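Local structure of protocadherin gamma-B3 (5K8R) at residues A[112-117]-A[202-207]; A[145-150]-A[168-173]. The protein probably mediates calcium-dependent cell adhesion in establishing and maintaining specific neuronal connections, this chain being its four N-terminal extracellular cadherin repeats. All coordinates share one frame; numbering follows the deposited sequence.

Contact 1: residues A[112-117]-A[202-207]. With CA (calcium ion), chain J; CA (calcium ion), chain I; CA (calcium ion), chain H.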
ATOM      1  N   ILE A 112       8.245 -10.592  -3.007  1.00 45.88           N
ATOM      2  CA  ILE A 112       9.302  -9.607  -2.814  1.00 36.05           C
ATOM      3  C   ILE A 112       8.908  -8.339  -3.557  1.00 50.33           C
ATOM      4  O   ILE A 112       8.596  -8.389  -4.753  1.00 48.92           O
ATOM      5  CB  ILE A 112      10.665 -10.122  -3.316  1.00 28.19           C
ATOM      6  CG1 ILE A 112      11.094 -11.367  -2.536  1.00 28.97           C
ATOM      7  CG2 ILE A 112      11.718  -9.029  -3.214  1.00 27.46           C
ATOM      8  CD1 ILE A 112      12.378 -11.993  -3.040  1.00 28.54           C
ATOM      9  N   SER A 113       8.920  -7.209  -2.856  1.00 53.47           N
ATOM     10  CA  SER A 113       8.577  -5.945  -3.490  1.00 44.32           C
ATOM     11  C   SER A 113       9.711  -5.473  -4.391  1.00 32.77           C
ATOM     12  O   SER A 113      10.888  -5.753  -4.146  1.00 41.38           O
ATOM     13  CB  SER A 113       8.272  -4.877  -2.439  1.00 44.58           C
ATOM     14  OG  SER A 113       9.465  -4.299  -1.940  1.00 55.30           O
ATOM     15  N   GLU A 114       9.342  -4.745  -5.446  1.00 37.93           N
ATOM     16  CA  GLU A 114      10.329  -4.214  -6.376  1.00 37.02           C
ATOM     17  C   GLU A 114      11.190  -3.116  -5.763  1.00 35.70           C
ATOM     18  O   GLU A 114      12.177  -2.710  -6.384  1.00 49.97           O
ATOM     19  CB  GLU A 114       9.632  -3.689  -7.632  1.00 40.30           C
ATOM     20  CG  GLU A 114       8.441  -2.798  -7.339  1.00 43.22           C
ATOM     21  CD  GLU A 114       7.681  -2.407  -8.588  1.00 39.64           C
ATOM     22  OE1 GLU A 114       8.278  -2.429  -9.686  1.00 43.70           O
ATOM     23  OE2 GLU A 114       6.483  -2.079  -8.470  1.00 55.46           O
ATOM     24  N   LEU A 115      10.843  -2.629  -4.573  1.00 41.02           N
ATOM     25  CA  LEU A 115      11.676  -1.668  -3.861  1.00 48.63           C
ATOM     26  C   LEU A 115      12.869  -2.316  -3.171  1.00 53.89           C
ATOM     27  O   LEU A 115      13.648  -1.606  -2.526  1.00 55.71           O
ATOM     28  CB  LEU A 115      10.841  -0.907  -2.827  1.00 53.06           C
ATOM     29  CG  LEU A 115       9.849   0.124  -3.367  1.00 47.42           C
ATOM     30  CD1 LEU A 115       9.054   0.752  -2.233  1.00 46.55           C
ATOM     31  CD2 LEU A 115      10.573   1.190  -4.175  1.00 45.13           C
ATOM     32  N   ALA A 116      13.026  -3.633  -3.284  1.00 45.77           N
ATOM     33  CA  ALA A 116      14.148  -4.313  -2.653  1.00 32.41           C
ATOM     34  C   ALA A 116      15.463  -3.836  -3.253  1.00 38.33           C
ATOM     35  O   ALA A 116      15.648  -3.854  -4.473  1.00 42.87           O
ATOM     36  CB  ALA A 116      14.009  -5.827  -2.813  1.00 34.58           C
ATOM     37  N   LEU A 117      16.374  -3.399  -2.389  1.00 39.28           N
ATOM     38  CA  LEU A 117      17.662  -2.901  -2.840  1.00 43.96           C
ATOM     39  C   LEU A 117      18.568  -4.057  -3.251  1.00 42.82           C
ATOM     40  O   LEU A 117      18.379  -5.207  -2.847  1.00 44.33           O
ATOM     41  CB  LEU A 117      18.333  -2.076  -1.743  1.00 53.14           C
ATOM     42  CG  LEU A 117      17.531  -0.898  -1.190  1.00 51.39           C
ATOM     43  CD1 LEU A 117      18.310  -0.189  -0.094  1.00 55.65           C
ATOM     44  CD2 LEU A 117      17.161   0.068  -2.302  1.00 35.66           C
ATOM     45  N   VAL A 202       6.884 -10.662  -7.828  1.00 32.81           N
ATOM     46  CA  VAL A 202       7.335  -9.303  -7.547  1.00 42.94           C
ATOM     47  C   VAL A 202       6.136  -8.478  -7.091  1.00 40.37           C
ATOM     48  O   VAL A 202       5.219  -8.214  -7.871  1.00 49.60           O
ATOM     49  CB  VAL A 202       8.009  -8.671  -8.771  1.00 34.24           C
ATOM     50  CG1 VAL A 202       8.607  -7.320  -8.410  1.00 41.14           C
ATOM     51  CG2 VAL A 202       9.074  -9.603  -9.329  1.00 34.24           C
ATOM     52  N   ALA A 203       6.144  -8.067  -5.825  1.00 37.84           N
ATOM     53  CA  ALA A 203       5.080  -7.216  -5.311  1.00 38.83           C
ATOM     54  C   ALA A 203       5.212  -5.806  -5.873  1.00 48.05           C
ATOM     55  O   ALA A 203       6.314  -5.260  -5.976  1.00 50.60           O
ATOM     56  CB  ALA A 203       5.116  -7.181  -3.784  1.00 28.47           C
ATOM     57  N   ASP A 204       4.075  -5.213  -6.232  1.00 54.17           N
ATOM     58  CA  ASP A 204       4.068  -3.911  -6.882  1.00 36.45           C
ATOM     59  C   ASP A 204       4.367  -2.795  -5.890  1.00 36.95           C
ATOM     60  O   ASP A 204       3.925  -2.827  -4.739  1.00 44.89           O
ATOM     61  CB  ASP A 204       2.715  -3.651  -7.546  1.00 37.00           C
ATOM     62  CG  ASP A 204       2.684  -2.339  -8.312  1.00 53.59           C
ATOM     63  OD1 ASP A 204       3.620  -2.083  -9.099  1.00 42.31           O
ATOM     64  OD2 ASP A 204       1.727  -1.560  -8.121  1.00 54.90           O
ATOM     65  N   ALA A 205       5.122  -1.803  -6.352  1.00 43.29           N
ATOM     66  CA  ALA A 205       5.341  -0.565  -5.625  1.00 49.32           C
ATOM     67  C   ALA A 205       4.902   0.607  -6.492  1.00 49.25           C
ATOM     68  O   ALA A 205       4.855   0.514  -7.721  1.00 44.06           O
ATOM     69  CB  ALA A 205       6.809  -0.401  -5.220  1.00 46.54           C
ATOM     70  N   ASN A 206       4.574   1.719  -5.838  1.00 43.66           N
ATOM     71  CA  ASN A 206       4.086   2.905  -6.542  1.00 40.57           C
ATOM     72  C   ASN A 206       5.259   3.758  -7.029  1.00 44.12           C
ATOM     73  O   ASN A 206       5.439   4.913  -6.644  1.00 53.32           O
ATOM     74  CB  ASN A 206       3.153   3.706  -5.642  1.00 36.24           C
ATOM     75  CG  ASN A 206       2.342   4.728  -6.414  1.00 48.70           C
ATOM     76  OD1 ASN A 206       1.720   4.405  -7.425  1.00 41.17           O
ATOM     77  ND2 ASN A 206       2.358   5.969  -5.948  1.00 63.27           N
ATOM     78  N   ASP A 207       6.066   3.161  -7.904  1.00 41.52           N
ATOM     79  CA  ASP A 207       7.240   3.820  -8.459  1.00 39.40           C
ATOM     80  C   ASP A 207       6.975   4.455  -9.818  1.00 40.25           C
ATOM     81  O   ASP A 207       7.925   4.859 -10.498  1.00 45.54           O
ATOM     82  CB  ASP A 207       8.405   2.830  -8.559  1.00 39.84           C
ATOM     83  CG  ASP A 207       8.010   1.519  -9.218  1.00 50.17           C
ATOM     84  OD1 ASP A 207       7.021   1.497  -9.979  1.00 49.98           O
ATOM     85  OD2 ASP A 207       8.699   0.505  -8.975  1.00 56.35           O
TER
HETATM   86 CA    CA J 509       5.440  -0.423  -9.895  1.00 44.64          CA
HETATM   87 CA    CA I 508       8.983  -0.541 -11.242  1.00 51.61          CA
HETATM   88 CA    CA H 507       1.354   4.756  -9.777  1.00 42.80          CA
HETATM   89  O   HOH W   1      11.475  -0.572 -11.092  1.00 38.44           O

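Contact 2: residues A[145-150]-A[168-173]. With CA (calcium ion), chain I; CA (calcium ion), chain J.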
ATOM      1  N   ASP A 145      20.616 -17.269 -12.424  1.00 36.67           N
ATOM      2  CA  ASP A 145      19.534 -16.352 -12.739  1.00 45.21           C
ATOM      3  C   ASP A 145      20.105 -14.940 -12.774  1.00 43.49           C
ATOM      4  O   ASP A 145      20.945 -14.592 -11.931  1.00 55.28           O
ATOM      5  CB  ASP A 145      18.399 -16.433 -11.709  1.00 36.79           C
ATOM      6  CG  ASP A 145      17.172 -15.647 -12.129  1.00 44.96           C
ATOM      7  OD1 ASP A 145      17.111 -14.435 -11.833  1.00 51.03           O
ATOM      8  OD2 ASP A 145      16.268 -16.242 -12.754  1.00 48.37           O
ATOM      9  N   PRO A 146      19.680 -14.112 -13.734  1.00 36.40           N
ATOM     10  CA  PRO A 146      20.264 -12.764 -13.847  1.00 29.16           C
ATOM     11  C   PRO A 146      19.955 -11.853 -12.671  1.00 32.56           C
ATOM     12  O   PRO A 146      20.691 -10.881 -12.460  1.00 53.13           O
ATOM     13  CB  PRO A 146      19.647 -12.219 -15.143  1.00 29.49           C
ATOM     14  CG  PRO A 146      19.196 -13.431 -15.898  1.00 35.60           C
ATOM     15  CD  PRO A 146      18.774 -14.417 -14.853  1.00 36.34           C
ATOM     16  N   HIS A 147      18.904 -12.128 -11.898  1.00 45.08           N
ATOM     17  CA  HIS A 147      18.502 -11.247 -10.808  1.00 40.41           C
ATOM     18  C   HIS A 147      18.852 -11.769  -9.424  1.00 28.78           C
ATOM     19  O   HIS A 147      19.129 -10.965  -8.532  1.00 30.55           O
ATOM     20  CB  HIS A 147      16.992 -10.984 -10.860  1.00 39.96           C
ATOM     21  CG  HIS A 147      16.567 -10.126 -12.010  1.00 48.28           C
ATOM     22  ND1 HIS A 147      16.416 -10.614 -13.290  1.00 52.90           N
ATOM     23  CD2 HIS A 147      16.260  -8.808 -12.073  1.00 47.56           C
ATOM     24  CE1 HIS A 147      16.033  -9.636 -14.091  1.00 55.20           C
ATOM     25  NE2 HIS A 147      15.932  -8.530 -13.376  1.00 56.18           N
ATOM     26  N   PHE A 148      18.845 -13.083  -9.217  1.00 34.51           N
ATOM     27  CA  PHE A 148      19.036 -13.663  -7.896  1.00 36.85           C
ATOM     28  C   PHE A 148      20.246 -14.583  -7.881  1.00 31.04           C
ATOM     29  O   PHE A 148      20.491 -15.328  -8.835  1.00 34.91           O
ATOM     30  CB  PHE A 148      17.798 -14.447  -7.451  1.00 31.16           C
ATOM     31  CG  PHE A 148      16.577 -13.599  -7.262  1.00 36.75           C
ATOM     32  CD1 PHE A 148      16.297 -13.031  -6.030  1.00 37.87           C
ATOM     33  CD2 PHE A 148      15.707 -13.370  -8.314  1.00 36.19           C
ATOM     34  CE1 PHE A 148      15.172 -12.251  -5.852  1.00 35.33           C
ATOM     35  CE2 PHE A 148      14.581 -12.589  -8.142  1.00 38.12           C
ATOM     36  CZ  PHE A 148      14.313 -12.028  -6.910  1.00 39.02           C
ATOM     37  N   SER A 149      20.997 -14.523  -6.787  1.00 26.15           N
ATOM     38  CA  SER A 149      22.049 -15.473  -6.467  1.00 19.25           C
ATOM     39  C   SER A 149      21.743 -16.102  -5.111  1.00 29.74           C
ATOM     40  O   SER A 149      20.717 -15.818  -4.486  1.00 34.19           O
ATOM     41  CB  SER A 149      23.425 -14.800  -6.467  1.00 37.81           C
ATOM     42  OG  SER A 149      23.826 -14.458  -7.783  1.00 58.78           O
ATOM     43  N   LEU A 150      22.650 -16.956  -4.649  1.00 31.01           N
ATOM     44  CA  LEU A 150      22.472 -17.661  -3.390  1.00 28.68           C
ATOM     45  C   LEU A 150      23.748 -17.571  -2.569  1.00 23.91           C
ATOM     46  O   LEU A 150      24.852 -17.722  -3.100  1.00 26.69           O
ATOM     47  CB  LEU A 150      22.096 -19.131  -3.628  1.00 39.20           C
ATOM     48  CG  LEU A 150      21.815 -20.010  -2.405  1.00 45.78           C
ATOM     49  CD1 LEU A 150      20.631 -20.922  -2.672  1.00 55.57           C
ATOM     50  CD2 LEU A 150      23.039 -20.834  -2.035  1.00 51.21           C
ATOM     51  N   ALA A 168      20.462  -7.818  -8.715  1.00 51.35           N
ATOM     52  CA  ALA A 168      19.975  -6.856  -9.690  1.00 43.31           C
ATOM     53  C   ALA A 168      18.568  -6.439  -9.283  1.00 49.26           C
ATOM     54  O   ALA A 168      17.785  -7.281  -8.822  1.00 54.17           O
ATOM     55  CB  ALA A 168      19.961  -7.434 -11.112  1.00 41.73           C
ATOM     56  N   PRO A 169      18.223  -5.161  -9.435  1.00 51.75           N
ATOM     57  CA  PRO A 169      16.916  -4.688  -8.967  1.00 44.01           C
ATOM     58  C   PRO A 169      15.765  -5.377  -9.687  1.00 45.12           C
ATOM     59  O   PRO A 169      15.902  -5.885 -10.802  1.00 57.83           O
ATOM     60  CB  PRO A 169      16.945  -3.186  -9.280  1.00 38.95           C
ATOM     61  CG  PRO A 169      18.397  -2.846  -9.385  1.00 42.57           C
ATOM     62  CD  PRO A 169      19.052  -4.065  -9.963  1.00 51.70           C
ATOM     63  N   LEU A 170      14.614  -5.390  -9.022  1.00 47.89           N
ATOM     64  CA  LEU A 170      13.394  -5.965  -9.566  1.00 39.12           C
ATOM     65  C   LEU A 170      12.497  -4.868 -10.127  1.00 42.35           C
ATOM     66  O   LEU A 170      12.533  -3.720  -9.678  1.00 49.28           O
ATOM     67  CB  LEU A 170      12.636  -6.758  -8.499  1.00 44.62           C
ATOM     68  CG  LEU A 170      13.350  -7.966  -7.891  1.00 37.47           C
ATOM     69  CD1 LEU A 170      12.469  -8.638  -6.850  1.00 30.82           C
ATOM     70  CD2 LEU A 170      13.755  -8.954  -8.972  1.00 37.67           C
ATOM     71  N   ASP A 171      11.701  -5.238 -11.125  1.00 42.89           N
ATOM     72  CA  ASP A 171      10.778  -4.318 -11.778  1.00 33.97           C
ATOM     73  C   ASP A 171       9.551  -5.101 -12.225  1.00 37.75           C
ATOM     74  O   ASP A 171       9.577  -5.783 -13.249  1.00 38.70           O
ATOM     75  CB  ASP A 171      11.445  -3.646 -12.977  1.00 43.10           C
ATOM     76  CG  ASP A 171      10.601  -2.529 -13.562  1.00 48.54           C
ATOM     77  OD1 ASP A 171       9.649  -2.086 -12.886  1.00 38.49           O
ATOM     78  OD2 ASP A 171      10.891  -2.096 -14.696  1.00 44.09           O
ATOM     79  N   ARG A 172       8.481  -5.004 -11.444  1.00 38.37           N
ATOM     80  CA  ARG A 172       7.270  -5.711 -11.735  1.00 38.22           C
ATOM     81  C   ARG A 172       6.741  -5.305 -13.067  1.00 44.38           C
ATOM     82  O   ARG A 172       6.094  -6.052 -13.747  1.00 43.72           O
ATOM     83  CB  ARG A 172       6.236  -5.435 -10.677  1.00 35.82           C
ATOM     84  CG  ARG A 172       4.972  -6.213 -10.898  1.00 50.43           C
ATOM     85  CD  ARG A 172       3.792  -5.636 -10.150  1.00 58.95           C
ATOM     86  NE  ARG A 172       3.150  -4.531 -10.844  1.00 60.06           N
ATOM     87  CZ  ARG A 172       2.404  -4.652 -11.928  1.00 66.38           C
ATOM     88  NH1 ARG A 172       2.188  -5.821 -12.467  1.00 75.16           N
ATOM     89  NH2 ARG A 172       1.878  -3.596 -12.477  1.00 68.89           N
ATOM     90  N   GLU A 173       7.035  -4.072 -13.466  1.00 41.71           N
ATOM     91  CA  GLU A 173       6.579  -3.567 -14.760  1.00 39.95           C
ATOM     92  C   GLU A 173       7.307  -4.272 -15.903  1.00 43.77           C
ATOM     93  O   GLU A 173       6.789  -4.389 -17.013  1.00 44.86           O
ATOM     94  CB  GLU A 173       6.794  -2.055 -14.851  1.00 36.21           C
ATOM     95  CG  GLU A 173       5.965  -1.249 -13.863  1.00 39.17           C
ATOM     96  CD  GLU A 173       6.603  -1.178 -12.490  1.00 43.72           C
ATOM     97  OE1 GLU A 173       7.847  -1.254 -12.406  1.00 40.97           O
ATOM     98  OE2 GLU A 173       5.860  -1.045 -11.494  1.00 43.56           O
TER
HETATM   99 CA    CA I 508       8.983  -0.541 -11.242  1.00 51.61          CA
HETATM  100 CA    CA J 509       5.440  -0.423  -9.895  1.00 44.64          CA
HETATM  101  O   HOH W   1      11.475  -0.572 -11.092  1.00 38.44           O

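Contact 1: residues A[112-117]-A[202-207]
The carboxylates of Glu-114 and Asp-207 approach from opposite directions, their planes turned 75° apart, and two calcium ions are shared between them. Glu-114 OE1 binds one ion at 2.5 Å, and Asp-207 OD2 joins it there; Glu-114 OE2 binds the other at 2.4 Å, together with Asp-207 OD1, Asp-204 OD1 and the backbone O of Ala-205. The anti lone pair of OE2 also accepts a nearly straight hydrogen bond from Ala-205 N (2.5 Å, 169° at the hydrogen), which, with the two metal bonds, holds the carboxylate in its rotation. Glu-114 reaches this far because its chain runs extended beyond CG. Its CG packs on Ala-205 CB at 3.6 Å, and Leu-115 CG meets the same small methyl. Behind the site the backbones pair as parallel strands: Ala-203 N donates to Ile-112 O (2.7 Å), and Glu-114 N to Ala-203 O (3.1 Å). Asn-206 contributes to a third calcium site, and Asp-204 is also hydrogen-bonded by Arg-172 and at Glu-241. Residues 204-208 match the DXNDN linker motif of cadherins. So many close acidic oxygens would be unfavourable without the cations, so calcium binding probably rigidifies this junction between repeats.

Contact 2: residues A[145-150]-A[168-173]
Pro-146 begins the contact with its backbone O, 3.8 Å from the CB of Ala-168, an ordinary van der Waals contact that this small methyl makes as it points toward the segment. Next, His-147 is positioned by an Asx turn, its N donating to Asp-145 OD1 at 2.9 Å with an N-H...O angle of 161°. Its ring, whose CG stands anti to the carbonyl carbon (chi1 -70°), presents an edge to the loop: CD2 lies 3.2 Å from Pro-169 O, with that oxygen in the ring plane. A ring carbon suits such an approach because its hydrogen carries some positive charge. His-147 O receives a weak, long bond from Ala-168 N (3.4 Å), and the ring also meets that of His-178. Phe-148, the first residue of strand 148-154, crosses Leu-170 at about a right angle, its CZ 3.7 Å from Leu-170 CD2. Both side chains are buried, and Leu-164, Leu-166, Leu-180 and Val-200 complete the apolar surroundings of the phenyl ring. Beyond Leu-170 comes the DRE motif, where Asp-171 and Glu-173 bind calcium. One weak backbone bond, a polarised C-H contact and apolar packing join the segments, which suggests that Leu-170 helps seat the loop, along with its calcium ligands.

Overall arrangement
Both contacts belong to the second cadherin repeat and meet at the same pair of calcium ions, their centres about 11 Å apart. Both are partly buried. Contact 1 joins the ends of strands 107-113 and 193-203, burying Ile-112, Glu-114, Val-202 and Ala-205 but leaving Leu-115 exposed; charge and metal bonds dominate it at the junction with the third repeat, where Asp-240 adds a ligand. Contact 2 sits farther from that junction and mixes exposed prolines with buried Phe-148 and Leu-170. Its loop then crosses to contact 1: Arg-172 NE forms a salt bridge with Asp-204 OD1 at 3.0 Å, its backbone N bonds Glu-114 OE1, and Leu-170 packs against Ile-112 and Val-202, linking hydrophobic interior to ionic end.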